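PDB 5IWZ: synaptonemal complex protein 2 from Mus musculus, which forms a major part of the axial and lateral elements of synaptonemal complexes in meiotic prophase and is required for normal chromosome synapsis and fertility. Local coordinates for residues A[277-280]-A[281-284]. Sequence-based numbering, arbitrary orientation.
Sequences DKRR and VYTF
Arg279 starts its side chain with CG between the backbone N and the carbonyl carbon (chi1 76°), and bends at chi2 and chi3 carry its methylenes over the ring of Tyr282, whose chi1 of -84° turns CG away from its own carbonyl carbon and brings the ring back beside the preceding turn. The two side chains cross at about a right angle; the closest approaches to the ring come from Arg279 CG and CD rather than from the guanidinium nitrogens. Its CD sits 3.7 Å from the centroid of the Tyr282 ring in a CH-pi contact over the face, displaced toward the phenol end, where CD lies 3.5 Å from Tyr282 CZ. Arg279 CG covers the neighbouring rim, 3.6 Å from Tyr282 CE2. The guanidinium continues past the CE1 and CD1 side, its plane inclined 24° to the ring, while Val281 O lies at the guanidinium edge, 3.6 Å from Arg279 NE, without a hydrogen bond between them. At the far end of the ring, Tyr282 OH comes within 4.1 Å of Asp277 CA. With an alanine here in place of Tyr282, the Arg279 methylenes would probably lose the ring face they lie on, leaving the guanidinium freer to swing. Tyr282 also touches Val386 of helix 383-390, and its backbone hydrogen-bonds with that of Phe311. The example illustrates an aliphatic arginine-aromatic packing at a helix-to-strand junction: the turn after helix 260-274 enters strand 281-285, within this chain an edge strand of a four-stranded antiparallel sheet in the Spt16M-like domain.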
loop_
_atom_site.group_PDB
_atom_site.type_symbol
_atom_site.label_atom_id
_atom_site.label_comp_id
_atom_site.label_asym_id
_atom_site.label_seq_id
_atom_site.Cartn_x
_atom_site.Cartn_y
_atom_site.Cartn_z
ATOM N N ASP A 277 19.864 -14.301 13.000
ATOM C CA ASP A 277 20.481 -13.815 11.771
ATOM C C ASP A 277 19.676 -14.146 10.523
ATOM O O ASP A 277 20.070 -13.736 9.427
ATOM C CB ASP A 277 21.895 -14.373 11.666
ATOM C CG ASP A 277 22.671 -14.173 12.941
ATOM O OD1 ASP A 277 22.170 -14.544 14.017
ATOM O OD2 ASP A 277 23.779 -13.609 12.906
ATOM N N LYS A 278 18.558 -14.850 10.666
ATOM C CA LYS A 278 17.630 -15.082 9.575
ATOM C C LYS A 278 16.574 -13.989 9.447
ATOM O O LYS A 278 15.873 -13.949 8.429
ATOM C CB LYS A 278 16.938 -16.440 9.763
ATOM C CG LYS A 278 17.676 -17.616 9.160
ATOM C CD LYS A 278 17.635 -17.510 7.637
ATOM C CE LYS A 278 16.924 -18.716 7.014
ATOM N NZ LYS A 278 17.188 -18.868 5.557
ATOM N N ARG A 279 16.435 -13.118 10.449
ATOM C CA ARG A 279 15.398 -12.094 10.399
ATOM C C ARG A 279 15.650 -11.148 9.233
ATOM O O ARG A 279 16.784 -10.969 8.775
ATOM C CB ARG A 279 15.337 -11.298 11.705
ATOM C CG ARG A 279 16.456 -10.276 11.871
ATOM C CD ARG A 279 16.975 -10.281 13.301
ATOM N NE ARG A 279 16.108 -9.578 14.228
ATOM C CZ ARG A 279 16.388 -9.405 15.515
ATOM N NH1 ARG A 279 17.499 -9.919 16.030
ATOM N NH2 ARG A 279 15.546 -8.733 16.281
ATOM N N ARG A 280 14.572 -10.544 8.749
ATOM C CA ARG A 280 14.658 -9.567 7.683
ATOM C C ARG A 280 14.163 -8.194 8.113
ATOM O O ARG A 280 14.079 -7.284 7.271
ATOM C CB ARG A 280 13.879 -10.070 6.458
ATOM C CG ARG A 280 14.313 -11.431 5.954
ATOM C CD ARG A 280 15.680 -11.411 5.303
ATOM N NE ARG A 280 15.676 -10.629 4.068
ATOM C CZ ARG A 280 16.777 -10.205 3.455
ATOM N NH1 ARG A 280 17.968 -10.488 3.968
ATOM N NH2 ARG A 280 16.690 -9.491 2.342
ATOM N N VAL A 281 13.821 -8.024 9.393
ATOM C CA VAL A 281 13.500 -6.731 9.985
ATOM C C VAL A 281 14.280 -6.623 11.292
ATOM O O VAL A 281 14.095 -7.449 12.189
ATOM C CB VAL A 281 11.995 -6.566 10.247
ATOM C CG1 VAL A 281 11.731 -5.256 10.959
ATOM C CG2 VAL A 281 11.207 -6.623 8.938
ATOM N N TYR A 282 15.139 -5.607 11.398
ATOM C CA TYR A 282 15.872 -5.297 12.612
ATOM C C TYR A 282 15.223 -4.093 13.265
ATOM O O TYR A 282 15.170 -3.010 12.665
ATOM C CB TYR A 282 17.342 -5.003 12.311
ATOM C CG TYR A 282 18.194 -6.239 12.201
ATOM C CD1 TYR A 282 18.898 -6.726 13.298
ATOM C CD2 TYR A 282 18.292 -6.920 11.002
ATOM C CE1 TYR A 282 19.678 -7.873 13.198
ATOM C CE2 TYR A 282 19.066 -8.065 10.893
ATOM C CZ TYR A 282 19.754 -8.538 11.995
ATOM O OH TYR A 282 20.522 -9.676 11.869
ATOM N N THR A 283 14.742 -4.277 14.490
ATOM C CA THR A 283 14.096 -3.217 15.257
ATOM C C THR A 283 14.977 -2.813 16.441
ATOM O O THR A 283 15.283 -3.644 17.294
ATOM C CB THR A 283 12.727 -3.687 15.736
ATOM O OG1 THR A 283 11.888 -3.908 14.595
ATOM C CG2 THR A 283 12.101 -2.655 16.635
ATOM N N PHE A 284 15.391 -1.522 16.488
ATOM C CA PHE A 284 16.206 -1.028 17.593
ATOM C C PHE A 284 15.446 0.021 18.391
ATOM O O PHE A 284 14.752 0.858 17.801
ATOM C CB PHE A 284 17.523 -0.385 17.107
ATOM C CG PHE A 284 18.495 -1.359 16.498
ATOM C CD1 PHE A 284 18.999 -2.407 17.235
ATOM C CD2 PHE A 284 18.906 -1.216 15.184
ATOM C CE1 PHE A 284 19.897 -3.303 16.679
ATOM C CE2 PHE A 284 19.805 -2.108 14.619
ATOM C CZ PHE A 284 20.299 -3.152 15.372
#